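Long-range contacts in haloacid dehalogenase domain protein hydrolase (Planctomyces limnophilus, PDB 4OVY), which probably acts as a hydrolase, perhaps a phosphatase, of the haloacid dehalogenase superfamily and binds calcium at its putative active site: residues P5-S10 with R296-I301; S35-T40 with H153-F158; T46-Q51 with P134-V139; G254-H259 with K287-I292. All blocks are in the same frame, centred on the assembly; numbering follows the deposited sequence.

Contact 1 (P5-S10 with R296-I301); sequences PSWNDS and RDWKVI. With EDO (1,2-ethanediol), chain G.
Trp7 and Trp298 form a single backbone bridge, flanked by hydrogen bonds from Lys299 N to Ser6 O (2.8 Å) and from Asn8 N to Asp297 O (3.0 Å). The two indoles leave this bridge side by side and meet edge-to-face: the pyrrole edge of Trp298 comes over a face of Trp7, Trp298 NE1 lying 3.5 Å from Trp7 CZ3 and the planes turned 72° apart. Beyond the bridge, the Asn8 amide is gripped at both ends. Its OD1 takes a bond from Lys299 NZ (2.9 Å) in the carbonyl plane, which the lysine reaches by bending at its last torsion (chi4 -74°). On the other branch, Asn8 ND2 gives a proton to Arg296 O at 2.8 Å, near the amide's own plane, and a nearly straight one to O2 of a bound ethanediol. With an alanine at this position, Lys299 NZ and the Arg296 carbonyl would probably lose these mates, and the lysine chain would be free to turn. A water joins Asn8 O, Asp297 O and Ser10 OG; the same serine hydroxyl caps Arg13 N at the start of helix 11-24. Trp7 packs on Ala12 and Ile16 of that helix, and both indoles touch Ile292 of strand 290-293. Pro142, in the first turn of helix 141-152, accepts Trp7 NE1 at its O and touches Trp298; the N-terminal loop thus lies between these helices and strand 290-293.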
# COMPACT_ATOMS: atom_id res chain seq x y z
N PRO A 5 -6.75 4.70 -29.83
CA PRO A 5 -7.58 5.08 -30.98
C PRO A 5 -8.41 6.36 -30.81
O PRO A 5 -8.74 7.00 -31.80
CB PRO A 5 -8.50 3.87 -31.17
CG PRO A 5 -8.48 3.14 -29.88
CD PRO A 5 -7.13 3.38 -29.28
N SER A 6 -8.73 6.72 -29.57
CA SER A 6 -9.50 7.94 -29.30
C SER A 6 -8.61 9.18 -29.16
O SER A 6 -9.12 10.27 -28.88
CB SER A 6 -10.36 7.78 -28.04
OG SER A 6 -11.36 6.80 -28.26
N TRP A 7 -7.30 9.03 -29.35
CA TRP A 7 -6.36 10.14 -29.27
C TRP A 7 -5.95 10.60 -30.67
O TRP A 7 -5.42 9.80 -31.44
CB TRP A 7 -5.10 9.73 -28.51
CG TRP A 7 -5.31 9.36 -27.06
CD1 TRP A 7 -6.01 8.29 -26.57
CD2 TRP A 7 -4.79 10.05 -25.92
NE1 TRP A 7 -5.96 8.28 -25.20
CE2 TRP A 7 -5.21 9.34 -24.77
CE3 TRP A 7 -4.00 11.19 -25.75
CZ2 TRP A 7 -4.88 9.74 -23.47
CZ3 TRP A 7 -3.66 11.59 -24.46
CH2 TRP A 7 -4.10 10.87 -23.34
N ASN A 8 -6.19 11.88 -30.97
CA ASN A 8 -5.69 12.52 -32.19
C ASN A 8 -4.17 12.66 -32.12
O ASN A 8 -3.58 12.51 -31.05
CB ASN A 8 -6.26 13.94 -32.33
CG ASN A 8 -7.74 13.96 -32.61
OD1 ASN A 8 -8.26 13.13 -33.35
ND2 ASN A 8 -8.43 14.94 -32.04
N ASP A 9 -3.55 12.99 -33.25
CA ASP A 9 -2.15 13.35 -33.23
C ASP A 9 -2.04 14.63 -32.41
O ASP A 9 -2.78 15.58 -32.63
CB ASP A 9 -1.59 13.56 -34.64
CG ASP A 9 -0.08 13.76 -34.65
OD1 ASP A 9 0.62 13.39 -33.67
OD2 ASP A 9 0.42 14.30 -35.64
N SER A 10 -1.13 14.63 -31.43
CA SER A 10 -0.96 15.75 -30.52
C SER A 10 0.37 15.61 -29.81
O SER A 10 0.98 14.55 -29.85
CB SER A 10 -2.09 15.76 -29.48
OG SER A 10 -1.95 14.69 -28.56
N ARG A 296 -9.17 19.51 -28.27
CA ARG A 296 -8.48 19.24 -29.53
C ARG A 296 -7.89 17.84 -29.64
O ARG A 296 -7.78 17.32 -30.75
CB ARG A 296 -7.38 20.28 -29.74
CG ARG A 296 -7.93 21.69 -29.94
CD ARG A 296 -6.84 22.66 -30.37
NE ARG A 296 -6.33 22.37 -31.71
CZ ARG A 296 -6.91 22.73 -32.86
NH1 ARG A 296 -6.34 22.41 -34.02
NH2 ARG A 296 -8.06 23.40 -32.87
N ASP A 297 -7.53 17.23 -28.51
CA ASP A 297 -6.70 16.01 -28.52
C ASP A 297 -7.48 14.70 -28.42
O ASP A 297 -6.93 13.64 -28.70
CB ASP A 297 -5.65 16.05 -27.40
CG ASP A 297 -4.67 17.21 -27.54
OD1 ASP A 297 -4.67 17.90 -28.59
OD2 ASP A 297 -3.90 17.44 -26.59
N TRP A 298 -8.75 14.78 -28.02
CA TRP A 298 -9.55 13.58 -27.76
C TRP A 298 -10.75 13.51 -28.72
O TRP A 298 -11.55 14.45 -28.79
CB TRP A 298 -10.04 13.57 -26.30
CG TRP A 298 -8.98 13.23 -25.28
CD1 TRP A 298 -7.69 12.86 -25.53
CD2 TRP A 298 -9.14 13.18 -23.86
NE1 TRP A 298 -7.04 12.60 -24.36
CE2 TRP A 298 -7.90 12.78 -23.31
CE3 TRP A 298 -10.22 13.41 -23.00
CZ2 TRP A 298 -7.70 12.63 -21.94
CZ3 TRP A 298 -10.02 13.26 -21.62
CH2 TRP A 298 -8.77 12.88 -21.11
N LYS A 299 -10.86 12.39 -29.43
CA LYS A 299 -11.89 12.20 -30.45
C LYS A 299 -13.26 12.02 -29.83
O LYS A 299 -14.27 12.40 -30.41
CB LYS A 299 -11.58 10.97 -31.31
CG LYS A 299 -10.31 11.06 -32.16
CD LYS A 299 -10.21 9.83 -33.07
CE LYS A 299 -8.81 9.58 -33.58
NZ LYS A 299 -8.43 10.57 -34.62
N VAL A 300 -13.27 11.41 -28.65
CA VAL A 300 -14.47 11.26 -27.83
C VAL A 300 -14.07 11.50 -26.38
O VAL A 300 -12.90 11.38 -26.04
CB VAL A 300 -15.13 9.86 -27.98
CG1 VAL A 300 -15.52 9.61 -29.42
CG2 VAL A 300 -14.21 8.75 -27.48
N ILE A 301 -15.03 11.86 -25.54
CA ILE A 301 -14.75 12.07 -24.12
C ILE A 301 -15.16 10.84 -23.31
O ILE A 301 -14.32 10.22 -22.65
CB ILE A 301 -15.46 13.32 -23.57
CG1 ILE A 301 -15.10 14.55 -24.41
CG2 ILE A 301 -15.10 13.54 -22.10
CD1 ILE A 301 -13.62 14.85 -24.49
C1 EDO G . -12.19 17.04 -31.50
O1 EDO G . -10.79 17.28 -31.70
C2 EDO G . -12.59 15.71 -32.13
O2 EDO G . -11.44 15.03 -32.64
O HOH W 1 -4.06 13.12 -28.63
O HOH W 2 -4.73 17.37 -31.39

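Contact 2 (S35-T40 with H153-F158); sequences SERIVT and HEFKTF
Arg37 O accepts Lys156 N (2.8 Å), the first rung of a parallel ladder between the two segments. Val39 follows with both of its backbone groups, N giving to Lys156 O at 3.1 Å and O taking Phe158 N at 2.9 Å, so Ile38, Val39 and Thr40 stand beside Lys156, Thr157 and Phe158. Side chains add further polar links. Arg37 runs extended from CG to NE, and Arg37 NH1 meets His153 O edge-on at 2.9 Å, near the guanidinium plane. A water in that plane bridges NH1 to Glu154 OE2; the carboxylate itself stays beyond salt-bridge range. A serine in place of Arg37 would probably leave His153 O without its guanidinium donor and Glu154 without the charge it faces through the water. Lys156 NZ makes a salt bridge with Glu181 of the second subunit. These strands belong to the parallel core of the Rossmann-like haloacid dehalogenase fold, and strand 38-41 leads to the calcium ligand Asp42. Glu154, with positive phi, closes helix 141-152 in a Schellman motif that turns the chain into strand 156-161. Among apolar contacts, Arg37 CB sits over one face of Phe155 as a CH-pi contact, 4.0 Å from the ring centroid. On the same side of the sheet, Val39 CG1 meets Thr157 CG2 at 3.7 Å. Across the sheet, Ile38 CG2 slants against Phe158 CD1 (4.0 Å).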
# COMPACT_ATOMS: atom_id res chain seq x y z
N SER A 35 9.49 -4.57 -13.33
CA SER A 35 9.15 -4.33 -11.92
C SER A 35 9.15 -2.85 -11.51
O SER A 35 8.53 -2.49 -10.51
CB SER A 35 10.11 -5.10 -11.00
OG SER A 35 11.43 -4.60 -11.10
N GLU A 36 9.84 -2.00 -12.27
CA GLU A 36 9.94 -0.56 -11.96
C GLU A 36 8.93 0.31 -12.73
O GLU A 36 8.85 1.52 -12.50
CB GLU A 36 11.37 -0.06 -12.24
CG GLU A 36 12.41 -0.58 -11.27
CD GLU A 36 13.84 -0.25 -11.69
OE1 GLU A 36 14.11 0.87 -12.17
OE2 GLU A 36 14.71 -1.13 -11.55
N ARG A 37 8.15 -0.31 -13.61
CA ARG A 37 7.20 0.43 -14.45
C ARG A 37 5.92 0.80 -13.69
O ARG A 37 4.86 0.21 -13.90
CB ARG A 37 6.87 -0.37 -15.71
CG ARG A 37 8.10 -0.60 -16.58
CD ARG A 37 7.76 -1.38 -17.84
NE ARG A 37 8.98 -1.88 -18.45
CZ ARG A 37 9.03 -2.79 -19.41
NH1 ARG A 37 7.92 -3.32 -19.92
NH2 ARG A 37 10.22 -3.18 -19.86
N ILE A 38 6.05 1.79 -12.82
CA ILE A 38 4.96 2.28 -11.99
C ILE A 38 4.47 3.59 -12.59
O ILE A 38 5.28 4.49 -12.86
CB ILE A 38 5.44 2.57 -10.55
CG1 ILE A 38 6.06 1.33 -9.90
CG2 ILE A 38 4.31 3.15 -9.70
CD1 ILE A 38 5.19 0.10 -9.99
N VAL A 39 3.16 3.69 -12.79
CA VAL A 39 2.53 4.92 -13.26
C VAL A 39 1.38 5.29 -12.33
O VAL A 39 0.59 4.43 -11.93
CB VAL A 39 2.04 4.82 -14.73
CG1 VAL A 39 1.09 3.66 -14.93
CG2 VAL A 39 1.40 6.12 -15.17
N THR A 40 1.30 6.57 -11.97
CA THR A 40 0.30 7.07 -11.03
C THR A 40 -0.63 8.09 -11.69
O THR A 40 -0.19 8.98 -12.42
CB THR A 40 0.94 7.70 -9.78
OG1 THR A 40 1.88 8.72 -10.16
CG2 THR A 40 1.63 6.65 -8.94
N HIS A 153 1.90 -3.02 -21.81
CA HIS A 153 3.35 -2.89 -21.79
C HIS A 153 3.95 -3.10 -20.40
O HIS A 153 5.07 -2.66 -20.13
CB HIS A 153 3.75 -1.53 -22.39
CG HIS A 153 3.49 -1.45 -23.85
ND1 HIS A 153 2.24 -1.23 -24.38
CD2 HIS A 153 4.32 -1.61 -24.91
CE1 HIS A 153 2.31 -1.23 -25.70
NE2 HIS A 153 3.56 -1.45 -26.04
N GLU A 154 3.20 -3.80 -19.56
CA GLU A 154 3.64 -4.28 -18.25
C GLU A 154 3.89 -3.17 -17.22
O GLU A 154 4.68 -3.34 -16.31
CB GLU A 154 4.86 -5.22 -18.39
CG GLU A 154 4.61 -6.38 -19.35
CD GLU A 154 5.65 -7.49 -19.25
OE1 GLU A 154 5.61 -8.28 -18.29
OE2 GLU A 154 6.52 -7.57 -20.15
N PHE A 155 3.19 -2.04 -17.37
CA PHE A 155 3.14 -1.03 -16.30
C PHE A 155 2.12 -1.46 -15.26
O PHE A 155 1.12 -2.07 -15.61
CB PHE A 155 2.69 0.34 -16.81
CG PHE A 155 3.75 1.11 -17.53
CD1 PHE A 155 4.17 0.72 -18.79
CD2 PHE A 155 4.30 2.25 -16.97
CE1 PHE A 155 5.13 1.44 -19.47
CE2 PHE A 155 5.26 2.98 -17.65
CZ PHE A 155 5.69 2.57 -18.89
N LYS A 156 2.38 -1.12 -14.00
CA LYS A 156 1.37 -1.21 -12.94
C LYS A 156 0.76 0.17 -12.75
O LYS A 156 1.46 1.13 -12.42
CB LYS A 156 1.98 -1.66 -11.61
CG LYS A 156 2.46 -3.10 -11.60
CD LYS A 156 3.10 -3.50 -10.28
CE LYS A 156 2.09 -3.98 -9.25
NZ LYS A 156 2.72 -4.93 -8.27
N THR A 157 -0.55 0.25 -12.94
CA THR A 157 -1.29 1.50 -12.92
C THR A 157 -1.89 1.71 -11.53
O THR A 157 -2.68 0.89 -11.08
CB THR A 157 -2.43 1.50 -13.96
OG1 THR A 157 -3.27 0.36 -13.75
CG2 THR A 157 -1.87 1.46 -15.38
N PHE A 158 -1.49 2.79 -10.86
CA PHE A 158 -2.02 3.15 -9.55
C PHE A 158 -2.86 4.43 -9.62
O PHE A 158 -2.58 5.34 -10.41
CB PHE A 158 -0.88 3.44 -8.57
CG PHE A 158 -0.18 2.23 -8.04
CD1 PHE A 158 0.74 1.55 -8.83
CD2 PHE A 158 -0.38 1.81 -6.73
CE1 PHE A 158 1.42 0.46 -8.33
CE2 PHE A 158 0.30 0.72 -6.23
CZ PHE A 158 1.20 0.04 -7.03
O HOH W 3 7.58 -5.37 -21.75

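Contact 3 (T46-Q51 with P134-V139); sequences TLWCEQ and PYTECV
Trp48 is pressed against Tyr135, Cys138 and Val139 of the 134-139 loop at its CB and along the benzene part of its indole. Trp48 CB lies 3.3 Å from Cys138 O and 3.8 Å from Val139 CG1, while Trp48 CE3 comes to 3.3 Å from Tyr135 O at a slant to the ring. The torsion (chi1 75°) sets CG between backbone N and carbonyl carbon and so swings the indole toward the short 3-10 turn of 135-137. One direct hydrogen bond crosses here, from Cys49 N to Cys138 O (3.1 Å, nearly along the C=O axis), next to a single backbone bridge of Trp48 with Val139. The other side is less direct, bridged by a single water that sits over one face of the Trp48 ring, toward its rim, 2.9 Å from Cys49 O and reaching Tyr135 O only weakly. Trp171 and Tyr176 help enclose the indole. Trp48 NE1 bonds Asp44 OD1, so the tryptophan is a second-shell residue of the calcium site formed by Asp42, Asp44 and Asn234. Thr46, the last position of what looks like the family's DxDx(T/V) motif, bonds Asn234. The chemistry therefore divides the indole: carbon edges anchored on the 134-139 loop, and an N-H that is likely to hold a metal-binding carboxylate in place.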
# COMPACT_ATOMS: atom_id res chain seq x y z
N THR A 46 -9.02 13.71 -13.82
CA THR A 46 -7.96 13.08 -14.58
C THR A 46 -8.50 11.83 -15.29
O THR A 46 -8.28 11.66 -16.49
CB THR A 46 -6.77 12.74 -13.67
OG1 THR A 46 -6.16 13.96 -13.22
CG2 THR A 46 -5.72 11.90 -14.39
N LEU A 47 -9.18 10.96 -14.55
CA LEU A 47 -9.81 9.75 -15.09
C LEU A 47 -11.32 9.90 -15.29
O LEU A 47 -11.92 9.18 -16.09
CB LEU A 47 -9.55 8.56 -14.17
CG LEU A 47 -8.10 8.11 -14.00
CD1 LEU A 47 -7.98 6.92 -13.06
CD2 LEU A 47 -7.48 7.76 -15.36
N TRP A 48 -11.95 10.80 -14.54
CA TRP A 48 -13.38 11.03 -14.65
C TRP A 48 -13.77 12.45 -14.25
O TRP A 48 -12.95 13.21 -13.76
CB TRP A 48 -14.16 9.98 -13.83
CG TRP A 48 -14.17 10.16 -12.34
CD1 TRP A 48 -13.31 10.91 -11.58
CD2 TRP A 48 -15.06 9.52 -11.41
NE1 TRP A 48 -13.63 10.80 -10.25
CE2 TRP A 48 -14.70 9.95 -10.12
CE3 TRP A 48 -16.13 8.63 -11.55
CZ2 TRP A 48 -15.37 9.52 -8.98
CZ3 TRP A 48 -16.80 8.21 -10.42
CH2 TRP A 48 -16.42 8.66 -9.15
N CYS A 49 -15.04 12.77 -14.46
CA CYS A 49 -15.53 14.13 -14.30
C CYS A 49 -15.62 14.57 -12.83
O CYS A 49 -16.03 13.80 -11.98
CB CYS A 49 -16.91 14.20 -14.96
SG CYS A 49 -17.59 15.85 -15.05
N GLU A 50 -15.26 15.83 -12.57
CA GLU A 50 -15.28 16.42 -11.21
C GLU A 50 -16.10 17.72 -11.14
O GLU A 50 -15.96 18.49 -10.19
CB GLU A 50 -13.86 16.68 -10.71
CG GLU A 50 -13.12 17.72 -11.53
CD GLU A 50 -11.70 17.96 -11.11
OE1 GLU A 50 -11.30 17.52 -10.00
OE2 GLU A 50 -10.97 18.60 -11.89
N GLN A 51 -16.93 17.96 -12.15
CA GLN A 51 -17.86 19.08 -12.17
C GLN A 51 -19.27 18.51 -12.19
O GLN A 51 -19.50 17.47 -12.81
CB GLN A 51 -17.63 19.97 -13.40
CG GLN A 51 -16.25 20.61 -13.48
CD GLN A 51 -15.97 21.62 -12.38
OE1 GLN A 51 -16.88 22.14 -11.75
NE2 GLN A 51 -14.69 21.92 -12.16
N PRO A 134 -24.82 7.14 -14.59
CA PRO A 134 -24.05 6.93 -13.37
C PRO A 134 -22.70 7.63 -13.45
O PRO A 134 -22.13 7.75 -14.53
CB PRO A 134 -23.85 5.42 -13.33
CG PRO A 134 -24.94 4.86 -14.16
CD PRO A 134 -25.19 5.87 -15.23
N TYR A 135 -22.19 8.09 -12.31
CA TYR A 135 -20.92 8.80 -12.29
C TYR A 135 -19.77 7.93 -12.83
O TYR A 135 -18.83 8.45 -13.41
CB TYR A 135 -20.60 9.28 -10.86
CG TYR A 135 -21.47 10.42 -10.41
CD1 TYR A 135 -21.23 11.72 -10.85
CD2 TYR A 135 -22.53 10.22 -9.52
CE1 TYR A 135 -22.02 12.78 -10.43
CE2 TYR A 135 -23.32 11.28 -9.09
CZ TYR A 135 -23.06 12.56 -9.54
OH TYR A 135 -23.83 13.62 -9.13
N THR A 136 -19.88 6.62 -12.65
CA THR A 136 -18.89 5.67 -13.15
C THR A 136 -18.90 5.51 -14.68
O THR A 136 -17.99 4.90 -15.23
CB THR A 136 -19.08 4.28 -12.51
OG1 THR A 136 -20.44 3.88 -12.65
CG2 THR A 136 -18.72 4.31 -11.01
N GLU A 137 -19.92 6.05 -15.35
CA GLU A 137 -19.94 6.15 -16.81
C GLU A 137 -19.43 7.51 -17.30
O GLU A 137 -19.28 7.72 -18.52
CB GLU A 137 -21.33 5.86 -17.36
CG GLU A 137 -21.72 4.40 -17.28
CD GLU A 137 -23.12 4.12 -17.81
OE1 GLU A 137 -23.62 4.88 -18.67
OE2 GLU A 137 -23.72 3.13 -17.35
N CYS A 138 -19.15 8.42 -16.37
CA CYS A 138 -18.58 9.72 -16.71
C CYS A 138 -17.06 9.68 -16.60
O CYS A 138 -16.41 10.64 -16.17
CB CYS A 138 -19.21 10.80 -15.83
SG CYS A 138 -21.02 10.87 -16.01
N VAL A 139 -16.50 8.54 -17.01
CA VAL A 139 -15.06 8.33 -17.06
C VAL A 139 -14.60 8.66 -18.48
O VAL A 139 -15.41 8.66 -19.42
CB VAL A 139 -14.67 6.89 -16.67
CG1 VAL A 139 -15.07 6.60 -15.23
CG2 VAL A 139 -15.30 5.86 -17.61
O HOH W 4 -17.74 11.55 -12.75

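Contact 4 (G254-H259 with K287-I292); sequences GLIVHH and KGWIVI
Gly254 opens the parallel pairing by accepting Ile290 N at its carbonyl O (2.9 Å), while a water links Gly254 N to Gly288 O. A beta carbon on this glycine would lie only 3.1 Å from Trp289 CD1, so the indole is packed close against the bare backbone. Leu255 runs alongside Ile290, Leu255 CD2 lying 3.7 Å from Ile290 CB, on the side of the sheet covered by Ala12 of helix 11-24. Ile256 uses both its backbone groups toward the neighbouring strand: N gives to Ile290 O and O takes Ile292 N at 2.7 Å. On the opposite side of the sheet Ile256 CD1 slants against Trp289 CE3 (3.8 Å), whose ring also meets Tyr239. The connection between the two parallel strands passes strand 267-268 and then helix 279-287, which ends in a Schellman motif at Gly288, and strand 290-293 forms an edge of the core sheet. Val257 returns to the Leu255 side, its CG2 touching Ile292 CD1 at 4.0 Å and its side chain lying about 4 Å from that of the calcium ligand Asn234. His258 donates its backbone N to Ile292 O and lays CB against Val291 CG1 at 3.5 Å, with CG anti to the backbone N (chi1 -168°), which carries the ring off toward Asp269, the partner of NE2.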
# COMPACT_ATOMS: atom_id res chain seq x y z
N GLY A 254 5.52 13.40 -17.14
CA GLY A 254 4.34 13.95 -16.49
C GLY A 254 3.39 14.58 -17.49
O GLY A 254 3.81 15.32 -18.40
N LEU A 255 2.10 14.29 -17.34
CA LEU A 255 1.08 14.91 -18.16
C LEU A 255 -0.01 15.55 -17.32
O LEU A 255 -0.29 15.12 -16.20
CB LEU A 255 0.46 13.89 -19.13
CG LEU A 255 1.48 13.30 -20.13
CD1 LEU A 255 1.74 11.85 -19.80
CD2 LEU A 255 0.99 13.43 -21.56
N ILE A 256 -0.63 16.57 -17.90
CA ILE A 256 -1.71 17.30 -17.27
C ILE A 256 -2.94 17.28 -18.19
O ILE A 256 -2.86 17.65 -19.36
CB ILE A 256 -1.31 18.76 -17.00
CG1 ILE A 256 -0.21 18.82 -15.95
CG2 ILE A 256 -2.53 19.58 -16.57
CD1 ILE A 256 0.45 20.17 -15.83
N VAL A 257 -4.08 16.87 -17.64
CA VAL A 257 -5.34 16.93 -18.37
C VAL A 257 -5.93 18.33 -18.20
O VAL A 257 -6.32 18.72 -17.09
CB VAL A 257 -6.35 15.88 -17.85
CG1 VAL A 257 -7.66 15.95 -18.62
CG2 VAL A 257 -5.76 14.48 -17.93
N HIS A 258 -5.97 19.08 -19.30
CA HIS A 258 -6.49 20.44 -19.33
C HIS A 258 -7.92 20.45 -19.86
O HIS A 258 -8.19 20.06 -21.00
CB HIS A 258 -5.58 21.32 -20.20
CG HIS A 258 -5.84 22.80 -20.08
ND1 HIS A 258 -5.32 23.72 -20.96
CD2 HIS A 258 -6.56 23.50 -19.18
CE1 HIS A 258 -5.71 24.93 -20.61
NE2 HIS A 258 -6.46 24.83 -19.53
N HIS A 259 -8.83 20.91 -19.01
CA HIS A 259 -10.25 20.93 -19.34
C HIS A 259 -10.62 22.17 -20.13
O HIS A 259 -10.94 23.22 -19.57
CB HIS A 259 -11.07 20.83 -18.06
CG HIS A 259 -10.89 19.53 -17.35
ND1 HIS A 259 -11.83 18.52 -17.39
CD2 HIS A 259 -9.85 19.04 -16.64
CE1 HIS A 259 -11.39 17.48 -16.70
NE2 HIS A 259 -10.19 17.77 -16.24
N LYS A 287 8.86 22.65 -16.71
CA LYS A 287 8.99 21.31 -16.11
C LYS A 287 9.06 20.19 -17.16
O LYS A 287 9.45 19.06 -16.83
CB LYS A 287 7.82 21.04 -15.16
CG LYS A 287 7.77 21.94 -13.93
CD LYS A 287 8.92 21.66 -12.98
CE LYS A 287 8.61 22.18 -11.58
NZ LYS A 287 9.69 21.82 -10.63
N GLY A 288 8.66 20.48 -18.39
CA GLY A 288 8.54 19.44 -19.42
C GLY A 288 7.26 18.64 -19.30
O GLY A 288 7.13 17.56 -19.89
N TRP A 289 6.30 19.16 -18.54
CA TRP A 289 5.00 18.52 -18.40
C TRP A 289 4.17 18.72 -19.67
O TRP A 289 4.02 19.84 -20.16
CB TRP A 289 4.25 19.08 -17.19
CG TRP A 289 4.93 18.81 -15.87
CD1 TRP A 289 5.84 17.85 -15.60
CD2 TRP A 289 4.71 19.52 -14.64
NE1 TRP A 289 6.23 17.91 -14.28
CE2 TRP A 289 5.54 18.93 -13.67
CE3 TRP A 289 3.91 20.61 -14.26
CZ2 TRP A 289 5.59 19.37 -12.34
CZ3 TRP A 289 3.96 21.05 -12.95
CH2 TRP A 289 4.79 20.43 -12.01
N ILE A 290 3.62 17.63 -20.19
CA ILE A 290 2.89 17.68 -21.45
C ILE A 290 1.41 17.86 -21.15
O ILE A 290 0.81 17.07 -20.41
CB ILE A 290 3.10 16.40 -22.28
CG1 ILE A 290 4.60 16.10 -22.46
CG2 ILE A 290 2.39 16.52 -23.62
CD1 ILE A 290 5.38 17.18 -23.18
N VAL A 291 0.83 18.90 -21.73
CA VAL A 291 -0.55 19.25 -21.48
C VAL A 291 -1.46 18.61 -22.53
O VAL A 291 -1.24 18.77 -23.73
CB VAL A 291 -0.75 20.78 -21.47
CG1 VAL A 291 -2.21 21.14 -21.22
CG2 VAL A 291 0.16 21.40 -20.41
N ILE A 292 -2.47 17.89 -22.05
CA ILE A 292 -3.51 17.32 -22.90
C ILE A 292 -4.64 18.34 -23.04
O ILE A 292 -5.29 18.71 -22.05
CB ILE A 292 -4.06 16.03 -22.27
CG1 ILE A 292 -2.95 14.99 -22.10
CG2 ILE A 292 -5.20 15.46 -23.11
CD1 ILE A 292 -3.25 13.96 -21.02
O HOH W 5 7.29 15.29 -18.32

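Overall arrangement
From the N terminus, contact 1 opens first, at residues 5-10, and closes last, at 296-301, so it spans nearly the whole chain. Within it, contact 2 opens on strand 38-41 and closes at strand 156-161, and inside that loop contact 3 joins 46-51 to 134-139 round an insertion whose regular structure is all helix, consistent with a cap domain. Contact 4 comes afterwards, in series with both, pairing strands 253-260 and 290-293 of the sheet that contact 2 also reaches, the two centres about 19 Å apart. None of the loops cross. Contact 1 touches contact 4 through Trp298 and Ile292, while Thr46 of contact 3 meets Val257 of contact 4 beside the calcium site.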